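PDB 6GRF: plasmodesmata-located protein 8, which probably modulates cell-to-cell trafficking through plasmodesmata, as a membrane protein with a tandem DUF26 ectodomain. Local coordinates for residues Asp119-Val132 / Leu193-Gln206. Sequence-based numbering, arbitrary orientation.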
ATOM      1  N   ASP A 119      -1.100  10.743  -5.775  1.00 37.36           N
ATOM      2  CA  ASP A 119      -2.058   9.886  -6.446  1.00 37.57           C
ATOM      3  C   ASP A 119      -2.997   9.287  -5.388  1.00 36.76           C
ATOM      4  O   ASP A 119      -2.600   8.423  -4.579  1.00 34.75           O
ATOM      5  CB  ASP A 119      -1.346   8.800  -7.249  1.00 37.97           C
ATOM      6  CG  ASP A 119      -2.277   7.965  -8.106  1.00 39.13           C
ATOM      7  OD1 ASP A 119      -3.503   8.142  -7.969  1.00 40.82           O
ATOM      8  OD2 ASP A 119      -1.770   7.167  -8.919  1.00 39.74           O
ATOM      9  N   THR A 120      -4.252   9.741  -5.409  1.00 36.64           N
ATOM     10  CA  THR A 120      -5.226   9.357  -4.402  1.00 36.42           C
ATOM     11  C   THR A 120      -6.274   8.406  -4.995  1.00 36.78           C
ATOM     12  O   THR A 120      -7.313   8.222  -4.394  1.00 36.86           O
ATOM     13  CB  THR A 120      -5.906  10.601  -3.821  1.00 36.89           C
ATOM     14  OG1 THR A 120      -6.693  11.199  -4.849  1.00 38.02           O
ATOM     15  CG2 THR A 120      -4.923  11.622  -3.295  1.00 37.18           C
ATOM     16  N   SER A 121      -6.015   7.815  -6.168  1.00 37.14           N
ATOM     17  CA  SER A 121      -7.011   6.943  -6.777  1.00 37.97           C
ATOM     18  C   SER A 121      -7.201   5.719  -5.881  1.00 36.82           C
ATOM     19  O   SER A 121      -6.272   5.281  -5.227  1.00 35.83           O
ATOM     20  CB  SER A 121      -6.676   6.556  -8.199  1.00 38.80           C
ATOM     21  OG  SER A 121      -5.281   6.474  -8.392  1.00 38.52           O
ATOM     22  N   LEU A 122      -8.436   5.212  -5.850  1.00 37.71           N
ATOM     23  CA  LEU A 122      -8.806   4.062  -5.060  1.00 37.23           C
ATOM     24  C   LEU A 122      -8.242   2.787  -5.695  1.00 36.88           C
ATOM     25  O   LEU A 122      -8.528   2.484  -6.834  1.00 37.55           O
ATOM     26  CB  LEU A 122     -10.335   4.000  -4.984  1.00 38.81           C
ATOM     27  CG  LEU A 122     -10.904   2.768  -4.282  1.00 39.11           C
ATOM     28  CD1 LEU A 122     -10.333   2.645  -2.877  1.00 37.82           C
ATOM     29  CD2 LEU A 122     -12.427   2.820  -4.255  1.00 40.58           C
ATOM     30  N   ARG A 123      -7.477   2.026  -4.917  1.00 36.02           N
ATOM     31  CA  ARG A 123      -6.900   0.770  -5.383  1.00 36.44           C
ATOM     32  C   ARG A 123      -7.732  -0.413  -4.887  1.00 36.29           C
ATOM     33  O   ARG A 123      -7.977  -1.336  -5.643  1.00 37.03           O
ATOM     34  CB  ARG A 123      -5.447   0.647  -4.920  1.00 36.55           C
ATOM     35  CG  ARG A 123      -4.500   1.562  -5.681  1.00 38.08           C
ATOM     36  CD  ARG A 123      -4.597   1.351  -7.180  1.00 40.45           C
ATOM     37  NE  ARG A 123      -3.320   1.582  -7.831  1.00 42.84           N
ATOM     38  CZ  ARG A 123      -3.034   2.607  -8.629  1.00 44.01           C
ATOM     39  NH1 ARG A 123      -3.961   3.491  -8.955  1.00 46.55           N
ATOM     40  NH2 ARG A 123      -1.811   2.740  -9.100  1.00 44.18           N
ATOM     41  N   TYR A 124      -8.154  -0.371  -3.620  1.00 34.43           N
ATOM     42  CA  TYR A 124      -8.890  -1.467  -3.017  1.00 34.83           C
ATOM     43  C   TYR A 124      -9.586  -0.971  -1.738  1.00 34.25           C
ATOM     44  O   TYR A 124      -9.071  -0.128  -1.018  1.00 32.31           O
ATOM     45  CB  TYR A 124      -7.960  -2.657  -2.741  1.00 34.38           C
ATOM     46  CG  TYR A 124      -8.618  -3.829  -2.057  1.00 35.25           C
ATOM     47  CD1 TYR A 124      -9.503  -4.651  -2.739  1.00 37.30           C
ATOM     48  CD2 TYR A 124      -8.376  -4.113  -0.721  1.00 35.07           C
ATOM     49  CE1 TYR A 124     -10.124  -5.726  -2.124  1.00 38.59           C
ATOM     50  CE2 TYR A 124      -8.989  -5.186  -0.086  1.00 36.22           C
ATOM     51  CZ  TYR A 124      -9.865  -5.994  -0.792  1.00 38.25           C
ATOM     52  OH  TYR A 124     -10.490  -7.041  -0.178  1.00 40.85           O
ATOM     53  N   LYS A 125     -10.780  -1.510  -1.483  1.00 35.72           N
ATOM     54  CA  LYS A 125     -11.508  -1.237  -0.262  1.00 36.80           C
ATOM     55  C   LYS A 125     -12.307  -2.479   0.128  1.00 38.31           C
ATOM     56  O   LYS A 125     -12.722  -3.256  -0.726  1.00 39.08           O
ATOM     57  CB  LYS A 125     -12.448  -0.040  -0.432  1.00 37.75           C
ATOM     58  CG  LYS A 125     -13.604  -0.257  -1.397  1.00 40.15           C
ATOM     59  CD  LYS A 125     -14.944  -0.091  -0.739  1.00 41.87           C
ATOM     60  CE  LYS A 125     -16.084  -0.517  -1.638  1.00 44.78           C
ATOM     61  NZ  LYS A 125     -16.648  -1.821  -1.217  1.00 46.60           N
ATOM     62  N   LYS A 126     -12.491  -2.649   1.435  1.00 38.77           N
ATOM     63  CA  LYS A 126     -13.319  -3.691   1.983  1.00 41.28           C
ATOM     64  C   LYS A 126     -14.023  -3.130   3.221  1.00 40.52           C
ATOM     65  O   LYS A 126     -13.353  -2.621   4.112  1.00 38.50           O
ATOM     66  CB  LYS A 126     -12.448  -4.900   2.329  1.00 42.81           C
ATOM     67  CG  LYS A 126     -13.209  -6.186   2.617  1.00 46.25           C
ATOM     68  CD  LYS A 126     -12.306  -7.264   3.192  1.00 48.50           C
ATOM     69  CE  LYS A 126     -12.613  -8.655   2.683  1.00 51.02           C
ATOM     70  NZ  LYS A 126     -13.876  -9.163   3.264  1.00 53.84           N
ATOM     71  N   CYS A 127     -15.360  -3.168   3.207  1.00 42.21           N
ATOM     72  CA  CYS A 127     -16.188  -2.911   4.375  1.00 42.86           C
ATOM     73  C   CYS A 127     -16.598  -4.258   4.974  1.00 44.08           C
ATOM     74  O   CYS A 127     -16.980  -5.169   4.249  1.00 44.35           O
ATOM     75  CB  CYS A 127     -17.468  -2.139   4.059  1.00 44.85           C
ATOM     76  SG  CYS A 127     -17.314  -0.792   2.851  1.00 47.51           S
ATOM     77  N   SER A 128     -16.532  -4.356   6.305  1.00 44.43           N
ATOM     78  CA  SER A 128     -17.069  -5.486   7.049  1.00 46.12           C
ATOM     79  C   SER A 128     -18.536  -5.706   6.662  1.00 47.68           C
ATOM     80  O   SER A 128     -19.265  -4.771   6.339  1.00 47.37           O
ATOM     81  CB  SER A 128     -16.938  -5.267   8.529  1.00 46.08           C
ATOM     82  OG  SER A 128     -17.576  -6.310   9.244  1.00 49.49           O
ATOM     83  N   SER A 129     -18.949  -6.968   6.686  1.00 50.24           N
ATOM     84  CA  SER A 129     -20.319  -7.336   6.404  1.00 53.42           C
ATOM     85  C   SER A 129     -21.217  -6.932   7.585  1.00 53.66           C
ATOM     86  O   SER A 129     -22.378  -6.587   7.384  1.00 54.32           O
ATOM     87  CB  SER A 129     -20.412  -8.799   6.101  1.00 55.65           C
ATOM     88  OG  SER A 129     -21.762  -9.214   6.100  1.00 59.74           O
ATOM     89  N   LYS A 130     -20.656  -6.959   8.802  1.00 52.95           N
ATOM     90  CA  LYS A 130     -21.358  -6.523  10.023  1.00 53.60           C
ATOM     91  C   LYS A 130     -21.348  -4.989  10.125  1.00 51.15           C
ATOM     92  O   LYS A 130     -20.287  -4.344  10.073  1.00 47.98           O
ATOM     93  CB  LYS A 130     -20.726  -7.143  11.276  1.00 54.87           C
ATOM     94  CG  LYS A 130     -21.550  -8.236  11.945  1.00 59.08           C
ATOM     95  CD  LYS A 130     -21.731  -9.505  11.117  1.00 61.54           C
ATOM     96  CE  LYS A 130     -22.682 -10.483  11.774  1.00 64.79           C
ATOM     97  NZ  LYS A 130     -22.807 -11.747  11.010  1.00 67.62           N
ATOM     98  N   SER A 131     -22.553  -4.425  10.272  1.00 51.08           N
ATOM     99  CA  SER A 131     -22.788  -3.005  10.484  1.00 49.66           C
ATOM    100  C   SER A 131     -23.159  -2.752  11.949  1.00 48.78           C
ATOM    101  O   SER A 131     -23.799  -3.580  12.584  1.00 49.42           O
ATOM    102  CB  SER A 131     -23.873  -2.497   9.577  1.00 51.14           C
ATOM    103  OG  SER A 131     -23.381  -2.328   8.261  1.00 51.55           O
ATOM    104  N   VAL A 132     -22.737  -1.591  12.456  1.00 46.65           N
ATOM    105  CA  VAL A 132     -23.163  -1.059  13.732  1.00 46.90           C
ATOM    106  C   VAL A 132     -24.402  -0.195  13.468  1.00 48.22           C
ATOM    107  O   VAL A 132     -24.447   0.576  12.502  1.00 47.53           O
ATOM    108  CB  VAL A 132     -22.039  -0.256  14.422  1.00 44.91           C
ATOM    109  CG1 VAL A 132     -22.434   0.192  15.817  1.00 44.88           C
ATOM    110  CG2 VAL A 132     -20.735  -1.028  14.482  1.00 44.06           C
ATOM    111  N   LEU A 193     -17.849   5.217   1.601  1.00 40.89           N
ATOM    112  CA  LEU A 193     -18.093   3.872   1.029  1.00 41.66           C
ATOM    113  C   LEU A 193     -18.545   2.862   2.098  1.00 41.74           C
ATOM    114  O   LEU A 193     -19.256   1.911   1.777  1.00 43.45           O
ATOM    115  CB  LEU A 193     -16.815   3.378   0.342  1.00 40.68           C
ATOM    116  CG  LEU A 193     -16.289   4.248  -0.802  1.00 40.82           C
ATOM    117  CD1 LEU A 193     -14.940   3.730  -1.288  1.00 39.61           C
ATOM    118  CD2 LEU A 193     -17.277   4.311  -1.955  1.00 42.32           C
ATOM    119  N   CYS A 194     -18.101   3.037   3.346  1.00 40.35           N
ATOM    120  CA  CYS A 194     -18.336   2.067   4.415  1.00 41.42           C
ATOM    121  C   CYS A 194     -19.021   2.750   5.606  1.00 41.52           C
ATOM    122  O   CYS A 194     -18.522   2.706   6.722  1.00 41.10           O
ATOM    123  CB  CYS A 194     -17.025   1.470   4.906  1.00 40.84           C
ATOM    124  SG  CYS A 194     -16.045   0.687   3.603  1.00 42.27           S
ATOM    125  N   GLY A 195     -20.157   3.394   5.347  1.00 42.29           N
ATOM    126  CA  GLY A 195     -20.757   4.309   6.298  1.00 42.37           C
ATOM    127  C   GLY A 195     -20.916   3.713   7.690  1.00 41.67           C
ATOM    128  O   GLY A 195     -20.565   4.375   8.671  1.00 42.90           O
ATOM    129  N   SER A 196     -21.447   2.484   7.777  1.00 40.96           N
ATOM    130  CA  SER A 196     -21.928   1.916   9.052  1.00 40.64           C
ATOM    131  C   SER A 196     -21.103   0.699   9.503  1.00 38.94           C
ATOM    132  O   SER A 196     -21.451   0.052  10.490  1.00 39.24           O
ATOM    133  CB  SER A 196     -23.381   1.542   8.941  1.00 42.92           C
ATOM    134  OG  SER A 196     -24.137   2.591   8.355  1.00 44.40           O
ATOM    135  N   ALA A 197     -20.022   0.377   8.790  1.00 37.02           N
ATOM    136  CA  ALA A 197     -19.281  -0.878   9.008  1.00 36.41           C
ATOM    137  C   ALA A 197     -18.544  -0.839  10.353  1.00 35.10           C
ATOM    138  O   ALA A 197     -18.048   0.210  10.756  1.00 33.55           O
ATOM    139  CB  ALA A 197     -18.303  -1.089   7.886  1.00 35.69           C
ATOM    140  N   VAL A 198     -18.437  -2.001  11.008  1.00 35.50           N
ATOM    141  CA  VAL A 198     -17.716  -2.125  12.281  1.00 35.27           C
ATOM    142  C   VAL A 198     -16.206  -2.060  12.029  1.00 33.77           C
ATOM    143  O   VAL A 198     -15.428  -1.773  12.944  1.00 32.49           O
ATOM    144  CB  VAL A 198     -18.100  -3.414  13.036  1.00 37.21           C
ATOM    145  CG1 VAL A 198     -17.469  -4.661  12.440  1.00 37.97           C
ATOM    146  CG2 VAL A 198     -17.757  -3.311  14.511  1.00 37.43           C
ATOM    147  N   ALA A 199     -15.818  -2.373  10.788  1.00 33.39           N
ATOM    148  CA  ALA A 199     -14.449  -2.443  10.365  1.00 32.50           C
ATOM    149  C   ALA A 199     -14.397  -2.215   8.854  1.00 32.10           C
ATOM    150  O   ALA A 199     -15.226  -2.726   8.130  1.00 32.88           O
ATOM    151  CB  ALA A 199     -13.863  -3.781  10.741  1.00 33.24           C
ATOM    152  N   ALA A 200     -13.418  -1.437   8.403  1.00 31.19           N
ATOM    153  CA  ALA A 200     -13.211  -1.229   6.979  1.00 31.57           C
ATOM    154  C   ALA A 200     -11.754  -0.865   6.693  1.00 31.06           C
ATOM    155  O   ALA A 200     -11.032  -0.468   7.583  1.00 30.21           O
ATOM    156  CB  ALA A 200     -14.137  -0.153   6.491  1.00 31.62           C
ATOM    157  N   GLU A 201     -11.356  -0.998   5.423  1.00 32.61           N
ATOM    158  CA  GLU A 201     -10.015  -0.642   4.957  1.00 32.70           C
ATOM    159  C   GLU A 201     -10.132   0.013   3.577  1.00 31.49           C
ATOM    160  O   GLU A 201     -10.926  -0.405   2.760  1.00 31.72           O
ATOM    161  CB  GLU A 201      -9.083  -1.859   4.976  1.00 34.94           C
ATOM    162  CG  GLU A 201      -9.650  -3.143   4.377  1.00 39.14           C
ATOM    163  CD  GLU A 201      -8.714  -4.357   4.441  1.00 42.38           C
ATOM    164  OE1 GLU A 201      -7.704  -4.292   5.198  1.00 45.08           O
ATOM    165  OE2 GLU A 201      -8.976  -5.377   3.732  1.00 45.30           O
ATOM    166  N   VAL A 202      -9.361   1.083   3.367  1.00 30.19           N
ATOM    167  CA  VAL A 202      -9.229   1.727   2.077  1.00 30.28           C
ATOM    168  C   VAL A 202      -7.745   1.866   1.721  1.00 29.55           C
ATOM    169  O   VAL A 202      -6.934   2.390   2.505  1.00 28.31           O
ATOM    170  CB  VAL A 202      -9.935   3.091   2.061  1.00 30.11           C
ATOM    171  CG1 VAL A 202      -9.442   3.972   0.927  1.00 30.11           C
ATOM    172  CG2 VAL A 202     -11.439   2.910   1.989  1.00 31.64           C
ATOM    173  N   TYR A 203      -7.406   1.405   0.511  1.00 29.51           N
ATOM    174  CA  TYR A 203      -6.056   1.468  -0.013  1.00 28.96           C
ATOM    175  C   TYR A 203      -6.059   2.349  -1.263  1.00 28.61           C
ATOM    176  O   TYR A 203      -6.746   2.042  -2.226  1.00 29.07           O
ATOM    177  CB  TYR A 203      -5.540   0.074  -0.351  1.00 29.58           C
ATOM    178  CG  TYR A 203      -5.396  -0.836   0.838  1.00 30.46           C
ATOM    179  CD1 TYR A 203      -4.180  -0.979   1.478  1.00 30.34           C
ATOM    180  CD2 TYR A 203      -6.472  -1.558   1.317  1.00 31.00           C
ATOM    181  CE1 TYR A 203      -4.038  -1.810   2.575  1.00 30.84           C
ATOM    182  CE2 TYR A 203      -6.350  -2.390   2.415  1.00 31.80           C
ATOM    183  CZ  TYR A 203      -5.131  -2.507   3.049  1.00 31.40           C
ATOM    184  OH  TYR A 203      -4.998  -3.329   4.120  1.00 33.31           O
ATOM    185  N   LEU A 204      -5.325   3.460  -1.195  1.00 27.58           N
ATOM    186  CA  LEU A 204      -5.103   4.312  -2.341  1.00 28.31           C
ATOM    187  C   LEU A 204      -3.711   4.012  -2.898  1.00 27.95           C
ATOM    188  O   LEU A 204      -2.986   3.200  -2.349  1.00 27.05           O
ATOM    189  CB  LEU A 204      -5.234   5.775  -1.913  1.00 28.09           C
ATOM    190  CG  LEU A 204      -6.519   6.120  -1.165  1.00 28.15           C
ATOM    191  CD1 LEU A 204      -6.618   7.619  -0.957  1.00 28.13           C
ATOM    192  CD2 LEU A 204      -7.742   5.594  -1.904  1.00 28.71           C
ATOM    193  N   ALA A 205      -3.364   4.676  -4.001  1.00 29.61           N
ATOM    194  CA  ALA A 205      -2.095   4.437  -4.694  1.00 29.88           C
ATOM    195  C   ALA A 205      -0.894   4.631  -3.755  1.00 29.27           C
ATOM    196  O   ALA A 205       0.054   3.856  -3.831  1.00 29.30           O
ATOM    197  CB  ALA A 205      -2.003   5.330  -5.907  1.00 31.02           C
ATOM    198  N   GLN A 206      -0.939   5.632  -2.863  1.00 29.05           N
ATOM    199  CA  GLN A 206       0.261   6.038  -2.096  1.00 28.80           C
ATOM    200  C   GLN A 206       0.047   6.007  -0.564  1.00 28.49           C
ATOM    201  O   GLN A 206       0.940   6.419   0.196  1.00 26.94           O
ATOM    202  CB  GLN A 206       0.683   7.432  -2.555  1.00 29.53           C
ATOM    203  CG  GLN A 206       1.136   7.498  -4.012  1.00 30.59           C
ATOM    204  CD  GLN A 206       2.621   7.267  -4.152  1.00 30.82           C
ATOM    205  OE1 GLN A 206       3.181   6.353  -3.554  1.00 31.11           O
ATOM    206  NE2 GLN A 206       3.277   8.118  -4.927  1.00 31.15           N
TER
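Two successive amides grip the carbonyl of Y203: R123 N lies 2.8 Å and Y124 N 3.1 Å from Y203 O, both in the carbonyl plane. This is a classic beta bulge in the antiparallel pairing of edge strand 122-127 with strand 199-204 of the second DUF26 (Gnk2-like) domain. Beyond it the ladder is regular, with Y203 N giving a 2.7 Å bond to Y124 O and K126 pairing with E201 through both backbone bonds. Y124, K126, E201 and Y203 share one face. There Y124 CG lies opposite its backbone N (chi1 177°), which carries the ring alongside Y203, CD2 to CD2 3.8 Å at the ring edge. Y203 OH donates to E201 OE1 from above the carboxylate plane; I9 of strand 8-13 touches both rings. K125, V202, C127 and A200 take the opposite face. The C127-C194 disulfide (SG to SG 2.1 Å, chi3 -72°) ties the edge strand to the residue just after helix 176-193, and L122 CD2 meets L193 CD1, from the helix end, tip to tip (4.0 Å). Past C127, V132 N hydrogen-bonds to S196 O (2.9 Å) in a separate ladder. Backbone bonds and a covalent cross-link thus hold the edge strand, while the face carrying Y124 and Y203 meets I9 of the first domain.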